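Local coordinates for protein L-Ribose isomerase (PDB 4Q0P) that probably catalyses the interconversion of the aldose L-ribose and its ketose isomer L-ribulose, with a bound divalent metal ion likely taking part, at residues M74-S79 and K104-H109; S125-L130 and V212-S217; I17-Y22 and V45-G50. All blocks are in the same frame, centred on the assembly; numbering follows the deposited sequence.

Contact 1: residues M74-S79 and K104-H109; sequences MIIFES and KLMIVH. With 0MK (beta-L-ribopyranose), chain C.
Ile76, Met106 and Lys104 turn the same face of two antiparallel strands towards a bound beta-L-ribopyranose. The CD1 tip of Ile76 comes within 3.6 Å of sugar C3, while Met106 brings its SD to 3.4 Å from the sugar O1. The NZ of Lys104 stops 3.8 Å from the sugar O2, and its strongest polar partner is Glu215, to which it is salt-bridged.

Behind these tips the side chains support one another. Ile76 and Met106 run side by side in the same direction, CG1 of Ile76 lying 3.8 Å from CG of Met106, and CG2 of Ile76 lies against the CB and CG of Lys104 farther along the same partner strand. The Met74 chain bends at its last torsion (chi3 -67°), which folds CE back over Met106 at 3.6 Å from CB and almost as near to SD. The thioether beside the sugar is therefore backed by a second methionine, and Phe201 touches both.

The backbone sets these positions. Ile75 with Ile107 and Phe77 with Leu105 form hydrogen-bonded pairs, the straightest of the four bonds being Phe77 N to Leu105 O (2.8 Å, 174° at the hydrogen). Ile76 with Met106 and Glu78 with Lys104 are the intervening non-hydrogen-bonded pairs. Ile75, Phe77, Leu105 and Ile107 consequently point to the opposite face. There CG2 of Ile75 covers one face of the Phe77 ring towards its rim, and CD1 of Ile107 meets the ring edge at CE2, 4.2 Å away. Helix 19-35 packs on this apolar layer through Trp25, Ala29 and Ala30. One face lined by sugar-contacting side chains and the other buried under a helix is consistent with the active-site side of a cupin-type beta-barrel sheet.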
loop_
_atom_site.group_PDB
_atom_site.type_symbol
_atom_site.label_atom_id
_atom_site.label_comp_id
_atom_site.label_asym_id
_atom_site.label_seq_id
_atom_site.Cartn_x
_atom_site.Cartn_y
_atom_site.Cartn_z
ATOM N N MET A 74 17.631 -12.647 -11.078
ATOM C CA MET A 74 16.551 -11.740 -10.728
ATOM C C MET A 74 15.231 -12.240 -11.274
ATOM O O MET A 74 15.180 -13.192 -12.053
ATOM C CB MET A 74 16.816 -10.355 -11.314
ATOM C CG MET A 74 16.556 -10.283 -12.812
ATOM S SD MET A 74 17.155 -8.746 -13.525
ATOM C CE MET A 74 16.041 -7.575 -12.757
ATOM N N ILE A 75 14.161 -11.571 -10.865
ATOM C CA ILE A 75 12.827 -11.909 -11.316
ATOM C C ILE A 75 12.265 -10.670 -11.987
ATOM O O ILE A 75 12.486 -9.548 -11.521
ATOM C CB ILE A 75 11.913 -12.308 -10.134
ATOM C CG1 ILE A 75 12.308 -13.693 -9.622
ATOM C CG2 ILE A 75 10.452 -12.291 -10.570
ATOM C CD1 ILE A 75 11.529 -14.136 -8.423
ATOM N N ILE A 76 11.570 -10.878 -13.098
ATOM C CA ILE A 76 10.958 -9.783 -13.822
ATOM C C ILE A 76 9.527 -10.145 -14.204
ATOM O O ILE A 76 9.284 -11.199 -14.796
ATOM C CB ILE A 76 11.733 -9.442 -15.113
ATOM C CG1 ILE A 76 13.137 -8.933 -14.762
ATOM C CG2 ILE A 76 10.959 -8.405 -15.922
ATOM C CD1 ILE A 76 13.971 -8.508 -15.966
ATOM N N PHE A 77 8.587 -9.273 -13.845
ATOM C CA PHE A 77 7.182 -9.459 -14.180
ATOM C C PHE A 77 6.845 -8.291 -15.086
ATOM O O PHE A 77 6.760 -7.155 -14.634
ATOM C CB PHE A 77 6.311 -9.414 -12.926
ATOM C CG PHE A 77 6.504 -10.588 -12.017
ATOM C CD1 PHE A 77 6.317 -11.883 -12.489
ATOM C CD2 PHE A 77 6.855 -10.400 -10.681
ATOM C CE1 PHE A 77 6.474 -12.980 -11.641
ATOM C CE2 PHE A 77 7.013 -11.491 -9.820
ATOM C CZ PHE A 77 6.823 -12.781 -10.302
ATOM N N GLU A 78 6.674 -8.584 -16.368
ATOM C CA GLU A 78 6.393 -7.575 -17.374
ATOM C C GLU A 78 4.900 -7.403 -17.626
ATOM O O GLU A 78 4.236 -8.330 -18.094
ATOM C CB GLU A 78 7.115 -7.969 -18.665
ATOM C CG GLU A 78 6.874 -7.086 -19.856
ATOM C CD GLU A 78 7.575 -7.625 -21.094
ATOM O OE1 GLU A 78 8.822 -7.555 -21.143
ATOM O OE2 GLU A 78 6.878 -8.131 -22.004
ATOM N N SER A 79 4.384 -6.213 -17.316
ATOM C CA SER A 79 2.965 -5.917 -17.493
ATOM C C SER A 79 2.685 -5.294 -18.849
ATOM O O SER A 79 1.554 -5.335 -19.335
ATOM C CB SER A 79 2.466 -4.965 -16.394
ATOM O OG SER A 79 3.024 -3.668 -16.532
ATOM N N LYS A 104 7.603 -2.972 -16.245
ATOM C CA LYS A 104 7.837 -4.235 -15.562
ATOM C C LYS A 104 8.248 -4.005 -14.126
ATOM O O LYS A 104 8.733 -2.927 -13.766
ATOM C CB LYS A 104 8.938 -5.028 -16.262
ATOM C CG LYS A 104 10.350 -4.466 -16.044
ATOM C CD LYS A 104 11.028 -4.115 -17.373
ATOM C CE LYS A 104 10.353 -2.933 -18.057
ATOM N NZ LYS A 104 11.086 -2.508 -19.294
ATOM N N LEU A 105 8.044 -5.031 -13.309
ATOM C CA LEU A 105 8.418 -4.988 -11.912
ATOM C C LEU A 105 9.601 -5.945 -11.826
ATOM O O LEU A 105 9.527 -7.053 -12.345
ATOM C CB LEU A 105 7.275 -5.508 -11.034
ATOM C CG LEU A 105 7.474 -5.171 -9.556
ATOM C CD1 LEU A 105 7.335 -3.643 -9.403
ATOM C CD2 LEU A 105 6.448 -5.898 -8.679
ATOM N N MET A 106 10.689 -5.521 -11.191
ATOM C CA MET A 106 11.867 -6.377 -11.074
ATOM C C MET A 106 12.170 -6.623 -9.605
ATOM O O MET A 106 12.127 -5.702 -8.792
ATOM C CB MET A 106 13.072 -5.726 -11.777
ATOM C CG MET A 106 12.830 -5.443 -13.260
ATOM S SD MET A 106 14.232 -4.689 -14.150
ATOM C CE MET A 106 14.528 -3.250 -13.127
ATOM N N ILE A 107 12.464 -7.872 -9.263
ATOM C CA ILE A 107 12.754 -8.207 -7.878
ATOM C C ILE A 107 14.137 -8.835 -7.755
ATOM O O ILE A 107 14.428 -9.855 -8.382
ATOM C CB ILE A 107 11.663 -9.151 -7.304
ATOM C CG1 ILE A 107 10.286 -8.501 -7.496
ATOM C CG2 ILE A 107 11.915 -9.415 -5.827
ATOM C CD1 ILE A 107 9.127 -9.282 -6.911
ATOM N N VAL A 108 14.980 -8.195 -6.950
ATOM C CA VAL A 108 16.345 -8.635 -6.720
ATOM C C VAL A 108 16.582 -8.893 -5.237
ATOM O O VAL A 108 16.389 -8.014 -4.402
ATOM C CB VAL A 108 17.354 -7.562 -7.222
ATOM C CG1 VAL A 108 18.781 -8.008 -6.948
ATOM C CG2 VAL A 108 17.152 -7.329 -8.713
ATOM N N HIS A 109 17.008 -10.104 -4.901
ATOM C CA HIS A 109 17.240 -10.415 -3.506
ATOM C C HIS A 109 18.567 -9.867 -3.008
ATOM O O HIS A 109 19.427 -9.485 -3.802
ATOM C CB HIS A 109 17.104 -11.923 -3.273
ATOM C CG HIS A 109 15.679 -12.374 -3.178
ATOM N ND1 HIS A 109 14.819 -12.360 -4.258
ATOM C CD2 HIS A 109 14.943 -12.793 -2.119
ATOM C CE1 HIS A 109 13.618 -12.747 -3.868
ATOM N NE2 HIS A 109 13.666 -13.015 -2.575
HETATM C C1 0MK C . 16.442 -3.998 -17.654
HETATM C C2 0MK C . 15.082 -4.512 -18.118
HETATM C C3 0MK C . 15.120 -6.028 -18.354
HETATM C C4 0MK C . 16.328 -6.466 -19.202
HETATM C C5 0MK C . 17.632 -5.820 -18.719
HETATM O O1 0MK C . 16.756 -4.571 -16.396
HETATM O O2 0MK C . 14.695 -3.840 -19.309
HETATM O O3 0MK C . 13.919 -6.430 -18.997
HETATM O O4 0MK C . 16.107 -6.152 -20.568
HETATM O O5 0MK C . 17.465 -4.392 -18.595
#

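Contact 2: residues S125-L130 and V212-S217; sequences SYEVVL and VVREVS. With 0MK (beta-L-ribopyranose), chain C.
Ser125 opens the pairing with both its backbone and its side chain: its O accepts from Val216 N, and its OG donates to Val216 O at 2.6 Å, in the carbonyl plane on a lone pair. With OG lodged between its own N and carbonyl carbon (chi1 72°), the hydroxyl reaches across to the partner strand. A water donates to this OG and to Arg214 O, tying the two strands once more.

Tyr126 follows on the other face, its CB 4.0 Å from Val213 CG1. Its ring lies alongside Glu215, whose OE1 sits in the ring plane at the edge, 3.8 Å from CE1; OE2 of Glu215 accepts a 2.5 Å hydrogen bond from O2 of the bound beta-L-ribopyranose.

Glu127 and Arg214 form a hydrogen-bonded pair and lie side by side, pointing the same way, but OE1 of Glu127 is salt-bridged to Lys190 of its own chain and to Arg214 of the second subunit, and Arg214 in turn pairs with Glu127 of that subunit.

Val128 CG2 then meets Val213 CG2. Beyond it the register slips: Val129 N (2.7 Å) and Leu130 N (3.2 Å) both donate to Val212 O, a classic beta bulge, while Leu130 O accepts from Val212 N.

Strand 101-108 flanks 212-217 on its far side and strand 191-193 borders 125-130. Met133 of strand 132-137 packs on Tyr126, Val128 and Val213.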
loop_
_atom_site.group_PDB
_atom_site.type_symbol
_atom_site.label_atom_id
_atom_site.label_comp_id
_atom_site.label_asym_id
_atom_site.label_seq_id
_atom_site.Cartn_x
_atom_site.Cartn_y
_atom_site.Cartn_z
ATOM N N SER A 125 14.064 3.740 -17.039
ATOM C CA SER A 125 13.869 4.656 -15.924
ATOM C C SER A 125 13.524 3.769 -14.735
ATOM O O SER A 125 12.868 2.741 -14.904
ATOM C CB SER A 125 12.725 5.637 -16.201
ATOM O OG SER A 125 11.460 4.997 -16.151
ATOM N N TYR A 126 13.976 4.159 -13.543
ATOM C CA TYR A 126 13.716 3.372 -12.343
ATOM C C TYR A 126 12.931 4.107 -11.278
ATOM O O TYR A 126 13.125 5.306 -11.045
ATOM C CB TYR A 126 15.023 2.896 -11.693
ATOM C CG TYR A 126 16.044 2.345 -12.655
ATOM C CD1 TYR A 126 15.706 1.357 -13.575
ATOM C CD2 TYR A 126 17.350 2.829 -12.654
ATOM C CE1 TYR A 126 16.647 0.866 -14.481
ATOM C CE2 TYR A 126 18.299 2.348 -13.550
ATOM C CZ TYR A 126 17.943 1.373 -14.462
ATOM O OH TYR A 126 18.873 0.928 -15.370
ATOM N N GLU A 127 12.057 3.354 -10.624
ATOM C CA GLU A 127 11.240 3.841 -9.520
ATOM C C GLU A 127 11.315 2.742 -8.466
ATOM O O GLU A 127 10.760 1.659 -8.658
ATOM C CB GLU A 127 9.787 4.029 -9.954
ATOM C CG GLU A 127 8.869 4.511 -8.836
ATOM C CD GLU A 127 7.400 4.414 -9.205
ATOM O OE1 GLU A 127 7.056 4.783 -10.342
ATOM O OE2 GLU A 127 6.593 3.979 -8.359
ATOM N N VAL A 128 12.014 2.992 -7.363
ATOM C CA VAL A 128 12.111 1.966 -6.333
ATOM C C VAL A 128 10.797 1.909 -5.571
ATOM O O VAL A 128 10.250 2.944 -5.174
ATOM C CB VAL A 128 13.282 2.244 -5.353
ATOM C CG1 VAL A 128 13.258 1.238 -4.190
ATOM C CG2 VAL A 128 14.609 2.135 -6.098
ATOM N N VAL A 129 10.280 0.701 -5.379
ATOM C CA VAL A 129 9.018 0.534 -4.660
ATOM C C VAL A 129 9.275 0.036 -3.248
ATOM O O VAL A 129 8.627 0.475 -2.294
ATOM C CB VAL A 129 8.098 -0.469 -5.377
ATOM C CG1 VAL A 129 6.735 -0.527 -4.677
ATOM C CG2 VAL A 129 7.951 -0.073 -6.824
ATOM N N LEU A 130 10.227 -0.884 -3.123
ATOM C CA LEU A 130 10.587 -1.456 -1.834
ATOM C C LEU A 130 12.087 -1.709 -1.815
ATOM O O LEU A 130 12.671 -2.091 -2.840
ATOM C CB LEU A 130 9.847 -2.782 -1.610
ATOM C CG LEU A 130 10.021 -3.417 -0.230
ATOM C CD1 LEU A 130 9.199 -2.626 0.773
ATOM C CD2 LEU A 130 9.583 -4.882 -0.255
ATOM N N VAL A 212 12.584 -4.109 -4.836
ATOM C CA VAL A 212 11.485 -4.186 -5.797
ATOM C C VAL A 212 11.472 -2.864 -6.556
ATOM O O VAL A 212 11.245 -1.795 -5.978
ATOM C CB VAL A 212 10.109 -4.418 -5.117
ATOM C CG1 VAL A 212 9.021 -4.556 -6.185
ATOM C CG2 VAL A 212 10.147 -5.680 -4.262
ATOM N N VAL A 213 11.720 -2.943 -7.858
ATOM C CA VAL A 213 11.781 -1.751 -8.694
ATOM C C VAL A 213 10.865 -1.782 -9.908
ATOM O O VAL A 213 10.757 -2.791 -10.596
ATOM C CB VAL A 213 13.230 -1.521 -9.204
ATOM C CG1 VAL A 213 13.285 -0.306 -10.134
ATOM C CG2 VAL A 213 14.164 -1.318 -8.026
ATOM N N ARG A 214 10.205 -0.663 -10.168
ATOM C CA ARG A 214 9.351 -0.567 -11.330
ATOM C C ARG A 214 10.166 0.084 -12.443
ATOM O O ARG A 214 10.695 1.185 -12.282
ATOM C CB ARG A 214 8.117 0.296 -11.053
ATOM C CG ARG A 214 7.245 0.466 -12.302
ATOM C CD ARG A 214 6.126 1.484 -12.120
ATOM N NE ARG A 214 5.128 1.074 -11.136
ATOM C CZ ARG A 214 3.902 0.648 -11.437
ATOM N NH1 ARG A 214 3.064 0.303 -10.470
ATOM N NH2 ARG A 214 3.515 0.566 -12.701
ATOM N N GLU A 215 10.280 -0.596 -13.572
ATOM C CA GLU A 215 11.012 -0.025 -14.681
ATOM C C GLU A 215 10.064 0.375 -15.793
ATOM O O GLU A 215 9.193 -0.398 -16.198
ATOM C CB GLU A 215 12.032 -1.011 -15.242
ATOM C CG GLU A 215 12.714 -0.486 -16.505
ATOM C CD GLU A 215 13.695 -1.472 -17.086
ATOM O OE1 GLU A 215 14.694 -1.779 -16.404
ATOM O OE2 GLU A 215 13.468 -1.945 -18.222
ATOM N N VAL A 216 10.228 1.605 -16.261
ATOM C CA VAL A 216 9.436 2.125 -17.360
ATOM C C VAL A 216 10.490 2.473 -18.406
ATOM O O VAL A 216 11.323 3.362 -18.196
ATOM C CB VAL A 216 8.629 3.382 -16.949
ATOM C CG1 VAL A 216 8.023 4.023 -18.167
ATOM C CG2 VAL A 216 7.506 2.992 -15.968
ATOM N N SER A 217 10.472 1.745 -19.517
ATOM C CA SER A 217 11.453 1.959 -20.572
ATOM C C SER A 217 10.808 1.851 -21.942
ATOM O O SER A 217 9.609 1.603 -22.059
ATOM C CB SER A 217 12.556 0.903 -20.469
ATOM O OG SER A 217 12.081 -0.347 -20.938
HETATM C C1 0MK C . 16.442 -3.998 -17.654
HETATM C C2 0MK C . 15.082 -4.512 -18.118
HETATM C C3 0MK C . 15.120 -6.028 -18.354
HETATM C C4 0MK C . 16.328 -6.466 -19.202
HETATM C C5 0MK C . 17.632 -5.820 -18.719
HETATM O O1 0MK C . 16.756 -4.571 -16.396
HETATM O O2 0MK C . 14.695 -3.840 -19.309
HETATM O O3 0MK C . 13.919 -6.430 -18.997
HETATM O O4 0MK C . 16.107 -6.152 -20.568
HETATM O O5 0MK C . 17.465 -4.392 -18.595
HETATM O O HOH W 1 10.330 4.014 -13.437
#

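Contact 3: residues I17-Y22 and V45-G50; sequences ITRREY and VNDSAG. With Z6J (alpha-L-ribofuranose), chain D; Z6J (alpha-L-ribofuranose), chain E.
Tyr22 carries its ring with CG opposite the backbone N (chi1 -174°), sending the hydroxyl out from the first turn of helix 19-35 into the loop 45-50, whereas Arg19 bends twice (chi2 53°, chi3 61°) to bring its guanidinium to Asp47.

The phenol oxygen is gripped by two backbone groups: it donates to Asn46 O at 2.7 Å, in the carbonyl plane on a lone pair, and accepts from Gly50 N at 2.9 Å. Asn46 O and Gly50 O both lie at the ring edge. An Asx turn, Asn46 OD1 accepting from Ser48 N, shapes the loop around it.

Arg19 meets Asp47 end-on, NH2 to OD1 at 2.8 Å and NH1 to OD2 at 3.0 Å. Both oxygens lie near the guanidinium plane, but that plane is turned well away from the carboxylate plane. A bound alpha-L-ribofuranose donates from its O2 to Asp47 OD1, 2.6 Å away. Arg19 NH2 adds a weak bond to the same sugar oxygen.

Thr18 and Glu21 close the helix start with a capping box. With Asp23 as a second acidic partner of Arg19, the positive charge is probably well compensated, and the ion pair offers the sugar hydroxyl both an acceptor and a donor.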
loop_
_atom_site.group_PDB
_atom_site.type_symbol
_atom_site.label_atom_id
_atom_site.label_comp_id
_atom_site.label_asym_id
_atom_site.label_seq_id
_atom_site.Cartn_x
_atom_site.Cartn_y
_atom_site.Cartn_z
ATOM N N ILE A 17 17.937 -25.327 -11.318
ATOM C CA ILE A 17 17.134 -25.007 -10.155
ATOM C C ILE A 17 15.949 -25.971 -10.145
ATOM O O ILE A 17 15.316 -26.198 -11.175
ATOM C CB ILE A 17 16.645 -23.544 -10.236
ATOM C CG1 ILE A 17 15.764 -23.209 -9.036
ATOM C CG2 ILE A 17 15.898 -23.322 -11.529
ATOM C CD1 ILE A 17 15.259 -21.789 -9.053
ATOM N N THR A 18 15.658 -26.554 -8.989
ATOM C CA THR A 18 14.546 -27.494 -8.904
ATOM C C THR A 18 13.208 -26.777 -9.035
ATOM O O THR A 18 13.104 -25.573 -8.779
ATOM C CB THR A 18 14.563 -28.255 -7.577
ATOM O OG1 THR A 18 14.266 -27.355 -6.504
ATOM C CG2 THR A 18 15.930 -28.879 -7.349
ATOM N N ARG A 19 12.191 -27.525 -9.446
ATOM C CA ARG A 19 10.853 -26.976 -9.614
ATOM C C ARG A 19 10.370 -26.297 -8.333
ATOM O O ARG A 19 9.754 -25.237 -8.387
ATOM C CB ARG A 19 9.876 -28.087 -10.030
ATOM C CG ARG A 19 8.399 -27.714 -9.934
ATOM C CD ARG A 19 8.082 -26.429 -10.676
ATOM N NE ARG A 19 8.379 -26.515 -12.100
ATOM C CZ ARG A 19 8.239 -25.505 -12.953
ATOM N NH1 ARG A 19 8.530 -25.673 -14.236
ATOM N NH2 ARG A 19 7.812 -24.324 -12.524
ATOM N N ARG A 20 10.662 -26.899 -7.187
ATOM C CA ARG A 20 10.248 -26.327 -5.913
ATOM C C ARG A 20 11.006 -25.035 -5.629
ATOM O O ARG A 20 10.426 -24.055 -5.159
ATOM C CB ARG A 20 10.484 -27.317 -4.771
ATOM C CG ARG A 20 10.180 -26.736 -3.399
ATOM C CD ARG A 20 10.401 -27.753 -2.293
ATOM N NE ARG A 20 10.392 -27.124 -0.979
ATOM C CZ ARG A 20 10.513 -27.789 0.165
ATOM N NH1 ARG A 20 10.649 -29.109 0.154
ATOM N NH2 ARG A 20 10.503 -27.136 1.318
ATOM N N GLU A 21 12.305 -25.031 -5.906
ATOM C CA GLU A 21 13.092 -23.825 -5.674
ATOM C C GLU A 21 12.587 -22.690 -6.558
ATOM O O GLU A 21 12.459 -21.557 -6.101
ATOM C CB GLU A 21 14.577 -24.078 -5.955
ATOM C CG GLU A 21 15.281 -24.909 -4.896
ATOM C CD GLU A 21 16.749 -25.128 -5.214
ATOM O OE1 GLU A 21 17.056 -25.431 -6.381
ATOM O OE2 GLU A 21 17.593 -25.007 -4.302
ATOM N N TYR A 22 12.287 -23.004 -7.816
ATOM C CA TYR A 22 11.809 -22.002 -8.760
ATOM C C TYR A 22 10.451 -21.427 -8.365
ATOM O O TYR A 22 10.275 -20.209 -8.325
ATOM C CB TYR A 22 11.701 -22.591 -10.171
ATOM C CG TYR A 22 11.341 -21.552 -11.213
ATOM C CD1 TYR A 22 12.328 -20.760 -11.808
ATOM C CD2 TYR A 22 10.008 -21.311 -11.554
ATOM C CE1 TYR A 22 11.996 -19.753 -12.716
ATOM C CE2 TYR A 22 9.665 -20.300 -12.459
ATOM C CZ TYR A 22 10.666 -19.527 -13.033
ATOM O OH TYR A 22 10.336 -18.522 -13.916
ATOM N N VAL A 45 3.186 -14.800 -14.397
ATOM C CA VAL A 45 3.846 -15.681 -13.450
ATOM C C VAL A 45 4.071 -16.981 -14.215
ATOM O O VAL A 45 3.192 -17.840 -14.277
ATOM C CB VAL A 45 2.956 -15.922 -12.213
ATOM C CG1 VAL A 45 3.728 -16.683 -11.145
ATOM C CG2 VAL A 45 2.468 -14.580 -11.666
ATOM N N ASN A 46 5.250 -17.102 -14.816
ATOM C CA ASN A 46 5.598 -18.271 -15.624
ATOM C C ASN A 46 7.030 -18.758 -15.382
ATOM O O ASN A 46 7.708 -18.294 -14.464
ATOM C CB ASN A 46 5.430 -17.916 -17.096
ATOM C CG ASN A 46 6.132 -16.623 -17.451
ATOM O OD1 ASN A 46 7.316 -16.457 -17.170
ATOM N ND2 ASN A 46 5.406 -15.698 -18.056
ATOM N N ASP A 47 7.485 -19.690 -16.214
ATOM C CA ASP A 47 8.830 -20.242 -16.080
ATOM C C ASP A 47 9.916 -19.372 -16.707
ATOM O O ASP A 47 11.072 -19.783 -16.789
ATOM C CB ASP A 47 8.898 -21.650 -16.677
ATOM C CG ASP A 47 8.145 -22.676 -15.843
ATOM O OD1 ASP A 47 8.001 -22.463 -14.621
ATOM O OD2 ASP A 47 7.716 -23.705 -16.406
ATOM N N SER A 48 9.542 -18.174 -17.152
ATOM C CA SER A 48 10.497 -17.238 -17.746
ATOM C C SER A 48 10.742 -16.042 -16.830
ATOM O O SER A 48 11.673 -15.264 -17.047
ATOM C CB SER A 48 9.988 -16.733 -19.094
ATOM O OG SER A 48 10.116 -17.730 -20.086
ATOM N N ALA A 49 9.904 -15.901 -15.804
ATOM C CA ALA A 49 10.022 -14.788 -14.867
ATOM C C ALA A 49 11.317 -14.808 -14.066
ATOM O O ALA A 49 11.957 -13.774 -13.888
ATOM C CB ALA A 49 8.817 -14.771 -13.918
ATOM N N GLY A 50 11.696 -15.983 -13.577
ATOM C CA GLY A 50 12.914 -16.105 -12.797
ATOM C C GLY A 50 14.112 -16.315 -13.704
ATOM O O GLY A 50 14.219 -17.342 -14.370
HETATM O O5 Z6J D . 1.446 -19.291 -11.338
HETATM C C5 Z6J D . 1.783 -19.819 -12.612
HETATM C C4 Z6J D . 2.812 -20.928 -12.495
HETATM O O4 Z6J D . 3.716 -20.565 -11.436
HETATM C C3 Z6J D . 3.634 -21.093 -13.771
HETATM O O3 Z6J D . 3.372 -22.363 -14.348
HETATM C C2 Z6J D . 5.097 -21.018 -13.339
HETATM O O2 Z6J D . 5.670 -22.314 -13.384
HETATM C C1 Z6J D . 5.078 -20.516 -11.896
HETATM O O1 Z6J D . 5.853 -21.380 -11.078
HETATM O O5 Z6J E . 4.776 -24.682 -6.453
HETATM C C5 Z6J E . 5.791 -25.230 -5.621
HETATM C C4 Z6J E . 6.000 -26.707 -5.905
HETATM O O4 Z6J E . 4.769 -27.203 -6.451
HETATM C C3 Z6J E . 6.285 -27.506 -4.631
HETATM O O3 Z6J E . 7.429 -28.330 -4.819
HETATM C C2 Z6J E . 5.048 -28.382 -4.399
HETATM O O2 Z6J E . 5.393 -29.751 -4.536
HETATM C C1 Z6J E . 4.053 -27.991 -5.488
HETATM O O1 Z6J E . 3.570 -29.157 -6.141
#

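Overall arrangement
From the N terminus, contact 3 comes first: the start of helix 19-35 is joined to the loop that leads into strand 50-52, closing a loop made largely of that helix. Contact 1 follows, closing a connection of similar length between neighbouring strands 73-82 and 101-108, and contact 2 closes the longest, from 124-130 to 211-217. The three are in series; none nests or crosses. Contacts 1 and 2 share one antiparallel sheet, joined where Met106 N probably bonds to Val213 O, and both reach the same ribopyranose. Ala49 links contact 3 to contact 1 at Ile76 and Phe77, whereas contacts 2 and 3 remain about 12 Å apart at their nearest atoms.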